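Local coordinates for hypothetical protein (Parabacteroides merdae, PDB 4OO3) that probably works as an oxidoreductase that binds a nicotinamide dinucleotide in its Rossmann-fold domain, although its substrate is not known, at residues I15-P19 and V41-T45; H52-I56 and W69-V73; G96-K100 and V209-G213; V115-M121 and M144-M149; Y370-A374 and V385-Y391. All blocks are in the same frame, centred on the assembly; numbering follows the deposited sequence.

Contact 1: residues I15-P19 and V41-T45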
# COMPACT_ATOMS: atom_id res chain seq x y z
N ILE A 15 12.13 14.33 9.75
CA ILE A 15 11.34 15.50 9.42
C ILE A 15 9.96 15.00 9.04
O ILE A 15 9.85 14.10 8.23
CB ILE A 15 11.90 16.25 8.21
CG1 ILE A 15 13.34 16.70 8.47
CG2 ILE A 15 11.00 17.43 7.87
CD1 ILE A 15 14.06 17.18 7.22
N THR A 16 8.92 15.58 9.60
CA THR A 16 7.58 15.22 9.19
C THR A 16 7.00 16.39 8.44
O THR A 16 6.81 17.46 9.00
CB THR A 16 6.73 14.83 10.40
OG1 THR A 16 7.44 13.87 11.19
CG2 THR A 16 5.40 14.24 9.95
N LEU A 17 6.74 16.20 7.15
CA LEU A 17 6.33 17.28 6.27
C LEU A 17 4.85 17.17 5.91
O LEU A 17 4.43 16.21 5.27
CB LEU A 17 7.16 17.27 5.00
CG LEU A 17 6.84 18.36 3.97
CD1 LEU A 17 7.13 19.75 4.52
CD2 LEU A 17 7.63 18.08 2.72
N ASP A 18 4.08 18.18 6.33
CA ASP A 18 2.66 18.28 6.03
C ASP A 18 1.93 16.94 6.22
O ASP A 18 1.36 16.41 5.28
CB ASP A 18 2.47 18.80 4.61
CG ASP A 18 1.03 19.19 4.30
OD1 ASP A 18 0.25 19.44 5.24
OD2 ASP A 18 0.68 19.24 3.10
N PRO A 19 1.97 16.40 7.45
CA PRO A 19 1.31 15.12 7.72
C PRO A 19 -0.20 15.28 7.67
O PRO A 19 -0.73 16.26 8.19
CB PRO A 19 1.77 14.78 9.13
CG PRO A 19 1.99 16.10 9.77
CD PRO A 19 2.54 16.98 8.68
N VAL A 41 8.87 18.91 12.71
CA VAL A 41 7.60 18.99 11.97
C VAL A 41 7.46 20.36 11.28
O VAL A 41 7.65 21.40 11.91
CB VAL A 41 6.40 18.78 12.92
CG1 VAL A 41 5.07 19.00 12.20
CG2 VAL A 41 6.45 17.40 13.57
N TYR A 42 7.14 20.33 9.99
CA TYR A 42 6.80 21.53 9.23
C TYR A 42 5.47 21.31 8.53
O TYR A 42 5.31 20.35 7.77
CB TYR A 42 7.87 21.83 8.18
CG TYR A 42 9.24 22.05 8.76
CD1 TYR A 42 10.05 20.98 9.08
CD2 TYR A 42 9.71 23.33 9.02
CE1 TYR A 42 11.31 21.16 9.62
CE2 TYR A 42 10.97 23.53 9.57
CZ TYR A 42 11.76 22.43 9.87
OH TYR A 42 13.01 22.58 10.40
N ALA A 43 4.52 22.21 8.75
CA ALA A 43 3.19 22.02 8.22
C ALA A 43 2.41 23.32 8.22
O ALA A 43 2.68 24.20 9.02
CB ALA A 43 2.44 20.99 9.06
N PRO A 44 1.42 23.43 7.32
CA PRO A 44 0.50 24.54 7.50
C PRO A 44 -0.28 24.34 8.80
O PRO A 44 -0.41 23.20 9.28
CB PRO A 44 -0.41 24.45 6.28
CG PRO A 44 -0.40 23.00 5.91
CD PRO A 44 0.97 22.49 6.28
N THR A 45 -0.78 25.43 9.38
CA THR A 45 -1.63 25.35 10.55
C THR A 45 -2.90 24.60 10.16
O THR A 45 -3.28 24.60 9.00
CB THR A 45 -2.04 26.74 11.05
OG1 THR A 45 -2.69 27.45 9.99
CG2 THR A 45 -0.82 27.55 11.52
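Tyr42 N donates to Thr16 O at 3.1 Å, and one step on Asp18 N donates to Tyr42 O at 2.9 Å with an N-H...O angle of 175°. Both bonds join neighbouring parallel strands, 14-17 and 38-43, the first and second strands of the Rossmann-fold sheet and the two ends of a beta-alpha-beta crossover through helix 22-26. The segment axes run 13° apart. Tyr42 is thus held through both its backbone N and its O, and Thr16 O also receives a CA-H...O contact from Val41. Asp18 has left the strand with positive phi but still uses its N for the second bond, which ties the start of the turn to the C-terminal end of strand 38-43. Its carboxylate has a partner outside the two segments, OD2 being hydrogen-bonded to Tyr104 OH, while OD1 rests against the ring of Pro44, 3.3 Å from Pro44 CD. The two side chains lie nearly at right angles.

Apolar contacts fill in on both faces of the sheet. On the face of Leu17 and Tyr42, Ile15 turns CG2 to the side opposite its backbone N, and this methyl meets the edge of the Tyr42 ring, 3.9 Å from Tyr42 CD1. The phenol oxygen beyond is hydrogen-bonded to Glu86, and Met83 packs against Ile15, Leu17 and Tyr42. On the face of Thr16 and Val41, Thr16 CB lies 4.1 Å from Val41 CG2, with helix 47-61 beyond them. Past the strand ends, Pro19 CD touches the methyl carbon CB of Ala43 at 4.0 Å.

Contact 2: residues H52-I56 and W69-V73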
# COMPACT_ATOMS: atom_id res chain seq x y z
N HIS A 52 -2.07 14.95 13.78
CA HIS A 52 -0.81 14.23 13.79
C HIS A 52 -0.14 14.36 15.15
O HIS A 52 0.33 13.36 15.71
CB HIS A 52 0.14 14.74 12.71
CG HIS A 52 1.53 14.21 12.85
ND1 HIS A 52 1.90 12.96 12.43
CD2 HIS A 52 2.63 14.75 13.42
CE1 HIS A 52 3.17 12.75 12.72
NE2 HIS A 52 3.64 13.83 13.32
N LEU A 53 -0.08 15.58 15.68
CA LEU A 53 0.56 15.83 16.97
C LEU A 53 -0.13 15.09 18.12
O LEU A 53 0.55 14.59 19.02
CB LEU A 53 0.64 17.33 17.27
CG LEU A 53 1.53 18.15 16.32
CD1 LEU A 53 1.52 19.61 16.73
CD2 LEU A 53 2.95 17.61 16.29
N LYS A 54 -1.46 15.02 18.08
CA LYS A 54 -2.23 14.21 19.05
C LYS A 54 -1.80 12.75 19.07
O LYS A 54 -1.65 12.16 20.13
CB LYS A 54 -3.73 14.24 18.75
CG LYS A 54 -4.46 15.47 19.25
CD LYS A 54 -5.93 15.13 19.49
CE LYS A 54 -6.81 16.37 19.53
NZ LYS A 54 -7.11 16.86 18.15
N ARG A 55 -1.62 12.17 17.89
CA ARG A 55 -1.23 10.77 17.77
C ARG A 55 0.12 10.52 18.40
O ARG A 55 0.30 9.55 19.13
CB ARG A 55 -1.21 10.33 16.32
CG ARG A 55 -2.59 10.27 15.69
CD ARG A 55 -2.51 10.17 14.18
NE ARG A 55 -3.83 10.40 13.60
CZ ARG A 55 -4.10 11.22 12.58
NH1 ARG A 55 -3.15 11.89 11.94
NH2 ARG A 55 -5.36 11.34 12.17
N ILE A 56 1.08 11.40 18.11
CA ILE A 56 2.42 11.29 18.69
C ILE A 56 2.38 11.36 20.21
O ILE A 56 3.07 10.60 20.89
CB ILE A 56 3.37 12.41 18.21
CG1 ILE A 56 3.51 12.41 16.68
CG2 ILE A 56 4.73 12.25 18.88
CD1 ILE A 56 4.04 11.12 16.08
N TRP A 69 9.08 11.03 22.13
CA TRP A 69 9.35 11.93 21.01
C TRP A 69 9.26 13.38 21.44
O TRP A 69 8.34 13.76 22.16
CB TRP A 69 8.38 11.70 19.86
CG TRP A 69 8.37 10.31 19.36
CD1 TRP A 69 7.35 9.42 19.48
CD2 TRP A 69 9.43 9.62 18.69
NE1 TRP A 69 7.70 8.23 18.91
CE2 TRP A 69 8.97 8.32 18.42
CE3 TRP A 69 10.71 9.99 18.28
CZ2 TRP A 69 9.76 7.37 17.76
CZ3 TRP A 69 11.49 9.05 17.63
CH2 TRP A 69 11.01 7.75 17.37
N ASN A 70 10.23 14.17 20.99
CA ASN A 70 10.21 15.62 21.16
C ASN A 70 9.88 16.29 19.83
O ASN A 70 10.74 16.41 18.96
CB ASN A 70 11.56 16.10 21.67
CG ASN A 70 11.61 17.59 21.85
OD1 ASN A 70 10.61 18.24 22.14
ND2 ASN A 70 12.80 18.16 21.69
N GLU A 71 8.63 16.71 19.68
CA GLU A 71 8.17 17.28 18.43
C GLU A 71 8.48 18.78 18.40
O GLU A 71 7.84 19.58 19.08
CB GLU A 71 6.67 17.02 18.26
CG GLU A 71 6.30 15.55 18.28
CD GLU A 71 6.69 14.82 17.00
OE1 GLU A 71 6.24 15.24 15.92
OE2 GLU A 71 7.42 13.82 17.09
N ILE A 72 9.49 19.15 17.62
CA ILE A 72 9.85 20.54 17.42
C ILE A 72 9.07 21.03 16.21
O ILE A 72 9.42 20.74 15.07
CB ILE A 72 11.36 20.70 17.19
CG1 ILE A 72 12.14 20.11 18.37
CG2 ILE A 72 11.70 22.17 17.01
CD1 ILE A 72 13.57 19.77 18.06
N VAL A 73 8.01 21.79 16.46
CA VAL A 73 7.00 22.09 15.45
C VAL A 73 7.15 23.48 14.86
O VAL A 73 7.42 24.45 15.57
CB VAL A 73 5.59 21.97 16.06
CG1 VAL A 73 4.52 22.30 15.02
CG2 VAL A 73 5.39 20.58 16.66
O HOH W 1 6.33 13.80 13.63
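Ile56 and Leu53 on helix 47-61 pack against Glu71 and Val73 of the edge strand 70-75 and Trp69 just before it, within a beta-alpha-beta unit of the Rossmann fold that begins at strand 38-43. Helix and strand segments run nearly antiparallel, at 162°, with their axes 10.3 Å apart, so side chains and one water span the gap.

The polar link goes through that water. It donates to Glu71 OE1 at 2.7 Å and lies equally far from His52 NE2, in the plane of the imidazole at its edge. The ring and the carboxylate are turned 58° against each other and do not bond directly. His52 CG stands anti to the backbone N (chi1 169°), which swings the ring round the side of the helix until NE2 faces the water.

Van der Waals packing does the rest. Ile56 CG2 is wedged between two residues: it lies 3.8 Å from Trp69 CB and 3.7 Å from Glu71 CG. The glutamate chain is bent at chi2 and crosses the isoleucine at about a right angle, with its carboxylate laid against CG1 and CG2. Trp69 is fixed further by a hydrogen bond from NE1 to Gln28 O. Were Glu71 replaced by an alanine, the water is likely to lose its carboxylate acceptor, His52 its bridge to the strand, and a gap to open beside Ile56. Farther along the strand, the branch ends of Leu53 and Val73 meet tip to tip, Leu53 CD2 lying 3.9 Å from Val73 CG2.

Contact 3: residues G96-K100 and V209-G213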
# COMPACT_ATOMS: atom_id res chain seq x y z
N GLY A 96 0.06 12.06 3.58
CA GLY A 96 -1.08 12.94 3.64
C GLY A 96 -1.57 13.33 2.27
O GLY A 96 -2.00 12.48 1.49
N ASN A 97 -1.51 14.62 1.98
CA ASN A 97 -2.03 15.14 0.73
C ASN A 97 -1.21 14.67 -0.47
O ASN A 97 -0.08 15.10 -0.68
CB ASN A 97 -2.08 16.66 0.78
CG ASN A 97 -2.94 17.24 -0.32
OD1 ASN A 97 -2.65 17.05 -1.50
ND2 ASN A 97 -4.02 17.91 0.07
N ASN A 98 -1.81 13.80 -1.28
CA ASN A 98 -1.12 13.14 -2.38
C ASN A 98 -0.97 14.02 -3.62
O ASN A 98 -0.14 13.73 -4.48
CB ASN A 98 -1.84 11.84 -2.75
CG ASN A 98 -1.82 10.83 -1.62
OD1 ASN A 98 -0.84 10.70 -0.91
ND2 ASN A 98 -2.92 10.10 -1.45
N GLY A 99 -1.76 15.08 -3.72
CA GLY A 99 -1.63 16.02 -4.83
C GLY A 99 -0.35 16.83 -4.71
O GLY A 99 0.34 17.06 -5.70
N LYS A 100 -0.04 17.25 -3.49
CA LYS A 100 1.19 17.96 -3.16
C LYS A 100 2.44 17.07 -3.04
O LYS A 100 3.56 17.57 -3.09
CB LYS A 100 1.00 18.69 -1.83
CG LYS A 100 -0.04 19.80 -1.82
CD LYS A 100 -0.46 20.13 -0.39
CE LYS A 100 -0.47 21.62 -0.11
NZ LYS A 100 -1.70 22.27 -0.63
N VAL A 209 -10.52 13.86 -5.33
CA VAL A 209 -9.60 12.99 -6.08
C VAL A 209 -8.40 13.74 -6.65
O VAL A 209 -7.43 13.11 -7.06
CB VAL A 209 -10.31 12.21 -7.22
CG1 VAL A 209 -11.39 11.30 -6.64
CG2 VAL A 209 -10.89 13.15 -8.29
N ASN A 210 -8.45 15.07 -6.69
CA ASN A 210 -7.29 15.87 -7.09
C ASN A 210 -6.21 15.92 -6.01
O ASN A 210 -5.04 16.18 -6.28
CB ASN A 210 -7.70 17.30 -7.45
CG ASN A 210 -8.57 17.36 -8.70
OD1 ASN A 210 -9.54 18.12 -8.74
ND2 ASN A 210 -8.23 16.59 -9.71
N GLN A 211 -6.61 15.67 -4.77
CA GLN A 211 -5.69 15.75 -3.65
C GLN A 211 -5.35 14.39 -3.08
O GLN A 211 -4.21 14.14 -2.68
CB GLN A 211 -6.30 16.65 -2.59
CG GLN A 211 -6.60 18.05 -3.10
CD GLN A 211 -6.93 19.00 -1.98
OE1 GLN A 211 -6.07 19.33 -1.17
NE2 GLN A 211 -8.18 19.44 -1.92
N GLN A 212 -6.34 13.50 -3.02
CA GLN A 212 -6.13 12.15 -2.55
C GLN A 212 -5.60 11.26 -3.67
O GLN A 212 -4.85 10.33 -3.42
CB GLN A 212 -7.44 11.59 -1.97
CG GLN A 212 -7.38 10.14 -1.51
CD GLN A 212 -6.33 9.87 -0.44
OE1 GLN A 212 -6.02 10.74 0.38
NE2 GLN A 212 -5.80 8.66 -0.45
N GLY A 213 -5.98 11.57 -4.90
CA GLY A 213 -5.79 10.67 -6.03
C GLY A 213 -7.07 9.89 -6.31
O GLY A 213 -7.90 9.70 -5.41
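Asn97 and Gln211 meet obliquely, their amide planes 39° apart, where the N-terminus of helix 98-110 in the Rossmann fold faces the short, weakly bonded helix 209-212 of the C-terminal family region. Asn97 ND2 donates to Gln211 OE1 at 2.8 Å; the acceptor lies in the amide plane of the asparagine, whereas the donor is tilted 28° from the carbonyl plane of the glutamine. Gln211 extends beyond CG to bring its oxygen there, and its NE2 is held by Asp208, which fixes the rotation of the whole amide.

The other end of the Asn97 amide serves its own helix. With CG anti to the backbone N, Asn97 turns OD1 back as an N-cap, accepting from Lys100 N at 3.3 Å and weakly from Gly99 N. One side chain therefore both caps the helix and bonds to the opposite segment.

Asn98 and Gln212 run alongside each other in the same direction, with their amides 65° apart. Their nitrogens, both donors, do not bond each other: Asn98 ND2 instead donates to the backbone oxygen Gln212 O at 2.8 Å, while Gln212 NE2 turns to Asp218. Between these two pairs, Gln211 O points at the start of helix 98-110 and receives bent, weak bonds from Asn98 N and Gly99 N. Glycine suits position 99, since a CB there would collide with Asn210 O. Even without one the backbones come close, and Gly99 CA lies 3.7 Å from Asn210 O.

Contact 4: residues V115-M121 and M144-M149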
# COMPACT_ATOMS: atom_id res chain seq x y z
N VAL A 115 13.97 9.96 1.80
CA VAL A 115 12.51 10.05 1.89
C VAL A 115 11.82 8.69 2.03
O VAL A 115 12.01 7.80 1.20
CB VAL A 115 11.93 10.77 0.66
CG1 VAL A 115 10.40 10.82 0.71
CG2 VAL A 115 12.51 12.16 0.53
N LEU A 116 11.01 8.55 3.07
CA LEU A 116 10.06 7.45 3.19
C LEU A 116 8.66 8.05 2.99
O LEU A 116 8.20 8.86 3.80
CB LEU A 116 10.16 6.76 4.56
CG LEU A 116 9.23 5.57 4.83
CD1 LEU A 116 9.56 4.41 3.90
CD2 LEU A 116 9.34 5.12 6.27
N SER A 117 7.99 7.65 1.92
CA SER A 117 6.66 8.17 1.64
C SER A 117 5.67 7.03 1.64
O SER A 117 5.94 5.95 1.13
CB SER A 117 6.64 8.85 0.27
OG SER A 117 5.32 9.15 -0.13
N ASP A 118 4.49 7.29 2.19
CA ASP A 118 3.36 6.42 1.97
C ASP A 118 3.01 6.43 0.48
O ASP A 118 3.38 7.34 -0.27
CB ASP A 118 2.16 6.90 2.78
CG ASP A 118 1.14 5.80 3.01
OD1 ASP A 118 1.38 4.64 2.59
OD2 ASP A 118 0.09 6.09 3.63
N LYS A 119 2.32 5.39 0.04
CA LYS A 119 1.71 5.39 -1.28
C LYS A 119 0.53 6.36 -1.35
O LYS A 119 -0.03 6.74 -0.32
CB LYS A 119 1.26 3.97 -1.67
CG LYS A 119 0.52 3.19 -0.58
CD LYS A 119 -0.95 2.98 -0.85
CE LYS A 119 -1.78 4.23 -0.65
NZ LYS A 119 -3.18 3.86 -0.34
N PRO A 120 0.16 6.81 -2.56
CA PRO A 120 0.85 6.69 -3.84
C PRO A 120 1.78 7.88 -4.04
O PRO A 120 1.37 9.03 -3.81
CB PRO A 120 -0.29 6.74 -4.86
CG PRO A 120 -1.33 7.57 -4.21
CD PRO A 120 -1.17 7.43 -2.72
N MSE A 121 3.01 7.61 -4.49
CA MSE A 121 4.01 8.66 -4.76
C MSE A 121 3.75 9.41 -6.04
O MSE A 121 4.38 10.42 -6.30
CB MSE A 121 5.41 8.05 -4.78
CG MSE A 121 5.74 7.52 -3.39
SE MSE A 121 7.69 7.33 -3.17
CE MSE A 121 7.91 5.85 -4.44
N MSE A 144 18.06 7.68 -0.62
CA MSE A 144 17.02 6.72 -0.87
C MSE A 144 15.68 7.37 -0.93
O MSE A 144 15.39 8.28 -0.15
CB MSE A 144 16.99 5.70 0.25
CG MSE A 144 17.80 4.47 -0.14
SE MSE A 144 17.87 3.28 1.42
CE MSE A 144 15.94 3.10 1.63
N LEU A 145 14.86 6.91 -1.87
CA LEU A 145 13.43 7.21 -1.92
C LEU A 145 12.72 5.86 -1.82
O LEU A 145 13.02 4.95 -2.58
CB LEU A 145 13.07 7.91 -3.24
CG LEU A 145 11.58 8.12 -3.56
CD1 LEU A 145 10.87 8.88 -2.45
CD2 LEU A 145 11.43 8.86 -4.88
N TYR A 146 11.79 5.74 -0.88
CA TYR A 146 11.09 4.47 -0.65
C TYR A 146 9.63 4.70 -0.31
O TYR A 146 9.31 5.69 0.34
CB TYR A 146 11.77 3.71 0.49
CG TYR A 146 11.54 2.22 0.49
CD1 TYR A 146 11.76 1.46 -0.65
CD2 TYR A 146 11.16 1.55 1.65
CE1 TYR A 146 11.58 0.09 -0.65
CE2 TYR A 146 10.98 0.17 1.65
CZ TYR A 146 11.19 -0.54 0.49
OH TYR A 146 11.02 -1.90 0.47
N ASP A 147 8.76 3.81 -0.77
CA ASP A 147 7.37 3.83 -0.31
C ASP A 147 7.04 2.65 0.60
O ASP A 147 7.88 1.82 0.89
CB ASP A 147 6.37 4.02 -1.47
CG ASP A 147 6.36 2.88 -2.48
OD1 ASP A 147 7.00 1.83 -2.26
OD2 ASP A 147 5.67 3.05 -3.50
N ILE A 148 5.79 2.61 1.06
CA ILE A 148 5.40 1.71 2.13
C ILE A 148 4.39 0.67 1.63
O ILE A 148 3.18 0.91 1.64
CB ILE A 148 4.82 2.54 3.30
CG1 ILE A 148 5.86 3.56 3.76
CG2 ILE A 148 4.41 1.62 4.44
CD1 ILE A 148 5.34 4.63 4.69
N MSE A 149 4.92 -0.47 1.18
CA MSE A 149 4.12 -1.60 0.71
C MSE A 149 3.94 -2.59 1.85
O MSE A 149 4.68 -3.56 1.99
CB MSE A 149 4.81 -2.28 -0.47
CG MSE A 149 5.01 -1.35 -1.66
SE MSE A 149 3.28 -0.92 -2.48
CE MSE A 149 3.05 0.92 -1.85
O HOH W 2 1.04 2.12 3.02
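A chi1 of -179° sends Leu116 CG to the far side from its backbone N, and Ile148 has CG1 anti to its carbonyl carbon; these settings cross the two chains at about a right angle, with Leu116 CD1 3.8 Å from Ile148 CG1. They lie near the C-terminal ends of parallel strands 114-117 and 145-147, joined through helix 125-140 as a beta-alpha-beta unit at the edge of the Rossmann sheet. The same Leu116 methyl meets the edge of the Tyr146 ring, and Phe406 packs on Leu116 and Tyr146.

Three backbone bonds set the register: Val115 N to Met144 O, Tyr146 N to Val115 O, and Ser117 N to Tyr146 O at 2.8 Å. On the other face, Val115 and Leu145 lie side by side, and selenomethionine Met121 runs antiparallel alongside Leu145, its SE 3.6 Å from Leu145 CD1. Its CE rests near Asp147, whose OD2 is engaged by Lys426 and Tyr427.

Beyond the strands Lys119 CB touches Met149 CE, while Lys119 NZ pairs with Asp218. The Lys119-Pro120 peptide bond is cis. Asp118 OD2 is bonded to His23, and a water bridges the segments, donating to Asp118 OD1 at 2.6 Å and to Ile148 O at 2.8 Å.

Contact 5: residues Y370-A374 and V385-Y391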
# COMPACT_ATOMS: atom_id res chain seq x y z
N TYR A 370 7.58 -21.62 7.56
CA TYR A 370 6.51 -21.08 8.41
C TYR A 370 5.96 -22.17 9.32
O TYR A 370 4.95 -22.80 9.00
CB TYR A 370 5.38 -20.50 7.54
CG TYR A 370 5.84 -19.49 6.52
CD1 TYR A 370 6.24 -19.90 5.25
CD2 TYR A 370 5.87 -18.13 6.82
CE1 TYR A 370 6.66 -18.98 4.31
CE2 TYR A 370 6.30 -17.20 5.88
CZ TYR A 370 6.69 -17.64 4.62
OH TYR A 370 7.12 -16.73 3.68
N PRO A 371 6.62 -22.40 10.46
CA PRO A 371 6.21 -23.44 11.41
C PRO A 371 4.72 -23.37 11.75
O PRO A 371 4.16 -22.28 11.83
CB PRO A 371 7.04 -23.13 12.64
CG PRO A 371 8.27 -22.47 12.11
CD PRO A 371 7.87 -21.74 10.87
N GLY A 372 4.11 -24.53 11.94
CA GLY A 372 2.68 -24.62 12.26
C GLY A 372 1.78 -24.67 11.03
O GLY A 372 0.66 -25.16 11.11
N VAL A 373 2.26 -24.16 9.90
CA VAL A 373 1.45 -24.07 8.70
C VAL A 373 1.28 -25.46 8.08
O VAL A 373 2.26 -26.12 7.72
CB VAL A 373 2.06 -23.08 7.68
CG1 VAL A 373 1.27 -23.06 6.38
CG2 VAL A 373 2.12 -21.67 8.27
N ALA A 374 0.02 -25.89 7.96
CA ALA A 374 -0.33 -27.19 7.40
C ALA A 374 -1.47 -27.05 6.39
O ALA A 374 -1.98 -25.95 6.17
CB ALA A 374 -0.73 -28.14 8.51
N VAL A 385 -4.93 -23.68 3.33
CA VAL A 385 -3.67 -23.55 4.05
C VAL A 385 -3.96 -23.07 5.47
O VAL A 385 -4.24 -21.91 5.69
CB VAL A 385 -2.70 -22.58 3.37
CG1 VAL A 385 -1.38 -22.49 4.13
CG2 VAL A 385 -2.44 -23.00 1.93
N GLU A 386 -3.87 -23.99 6.42
CA GLU A 386 -4.09 -23.69 7.83
C GLU A 386 -2.94 -22.83 8.34
O GLU A 386 -1.79 -23.23 8.29
CB GLU A 386 -4.17 -25.01 8.61
CG GLU A 386 -4.76 -24.91 10.01
CD GLU A 386 -4.68 -26.22 10.78
OE1 GLU A 386 -4.28 -27.25 10.20
OE2 GLU A 386 -5.01 -26.23 11.99
N ILE A 387 -3.26 -21.64 8.83
CA ILE A 387 -2.27 -20.68 9.31
C ILE A 387 -2.50 -20.40 10.79
O ILE A 387 -3.57 -19.92 11.17
CB ILE A 387 -2.38 -19.35 8.55
CG1 ILE A 387 -2.14 -19.58 7.05
CG2 ILE A 387 -1.38 -18.33 9.08
CD1 ILE A 387 -2.74 -18.50 6.17
N PRO A 388 -1.50 -20.69 11.65
CA PRO A 388 -1.59 -20.35 13.07
C PRO A 388 -1.92 -18.88 13.35
O PRO A 388 -1.46 -17.99 12.62
CB PRO A 388 -0.19 -20.67 13.59
CG PRO A 388 0.27 -21.79 12.71
CD PRO A 388 -0.32 -21.53 11.36
N ALA A 389 -2.70 -18.64 14.40
CA ALA A 389 -3.15 -17.31 14.77
C ALA A 389 -2.00 -16.34 15.03
O ALA A 389 -2.17 -15.14 14.84
CB ALA A 389 -4.04 -17.37 16.00
N LYS A 390 -0.85 -16.85 15.47
CA LYS A 390 0.31 -16.01 15.77
C LYS A 390 0.82 -15.21 14.57
O LYS A 390 1.37 -14.13 14.75
CB LYS A 390 1.46 -16.83 16.38
CG LYS A 390 1.84 -18.09 15.60
CD LYS A 390 3.34 -18.37 15.63
CE LYS A 390 4.10 -17.48 14.64
NZ LYS A 390 5.57 -17.73 14.62
N TYR A 391 0.62 -15.73 13.36
CA TYR A 391 1.00 -15.01 12.14
C TYR A 391 0.09 -13.83 11.78
O TYR A 391 0.44 -13.03 10.92
CB TYR A 391 1.05 -15.96 10.95
CG TYR A 391 2.15 -16.99 11.01
CD1 TYR A 391 3.46 -16.66 10.67
CD2 TYR A 391 1.88 -18.31 11.40
CE1 TYR A 391 4.47 -17.61 10.72
CE2 TYR A 391 2.89 -19.26 11.44
CZ TYR A 391 4.18 -18.91 11.10
OH TYR A 391 5.18 -19.85 11.16
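A beta hairpin at the edge of the mixed sheet is made of strands 374-379 and 382-386; this contact joins its two strands at the end away from the hairpin's turn, where the chain arrives from helix 352-369 and leaves through a 3-10 segment. Ala374 and Glu386 form an antiparallel hydrogen-bonded pair: Ala374 N donates to Glu386 O at 3.2 Å and Glu386 N to Ala374 O at 2.7 Å.

Before the strand, residues Tyr370 to Val373 make a type II turn, and Tyr391 reaches across to it. Its hydroxyl donates to Pro371 O at 2.7 Å, in the carbonyl plane on a lone pair. Tyr391 CG is anti to the carbonyl carbon (chi1 -68°), which directs the ring to the turn, and Lys390 CE lies over one face of this ring. Tyr370 crosses Tyr391 at about a right angle, its CB 4.1 Å from Tyr391 CZ. A phenylalanine in place of Tyr391 would probably leave Pro371 O without this donor and the turn less firmly tied to the 3-10 segment.

Val373 packs between Val385 and Pro388, with CG1 3.5 Å from Val385 CG1 and CG2 3.9 Å from Pro388 CD. Pro388 CG also lies 3.7 Å from Gly372 CA, where a side chain would clash. Glycine at the third position, with positive phi, is typical of a type II turn, here leading into an edge hairpin.

Overall arrangement
Contacts 1, 2 and 4 all belong to the six-stranded parallel Rossmann sheet. Contacts 1 and 2, centres 10 Å apart, share strand neighbours: Val41 N probably bonds to Ile72 O at 3.0 Å, and Pro19 packs on His52. Contact 4 lies across the sheet, about 16 Å from contact 1 between centres. Contact 3 joins this domain to the C-terminal family region and touches contact 4, Asn98 ND2 packing 3.4 Å from Pro120 CD; Lys100 also packs on Asp18 of contact 1. In Rossmann folds the C-terminal strand ends and following loops, here near contacts 1, 3 and 4, usually line the dinucleotide site. Contact 5 stands apart, its centre about 30 Å from that of contact 4.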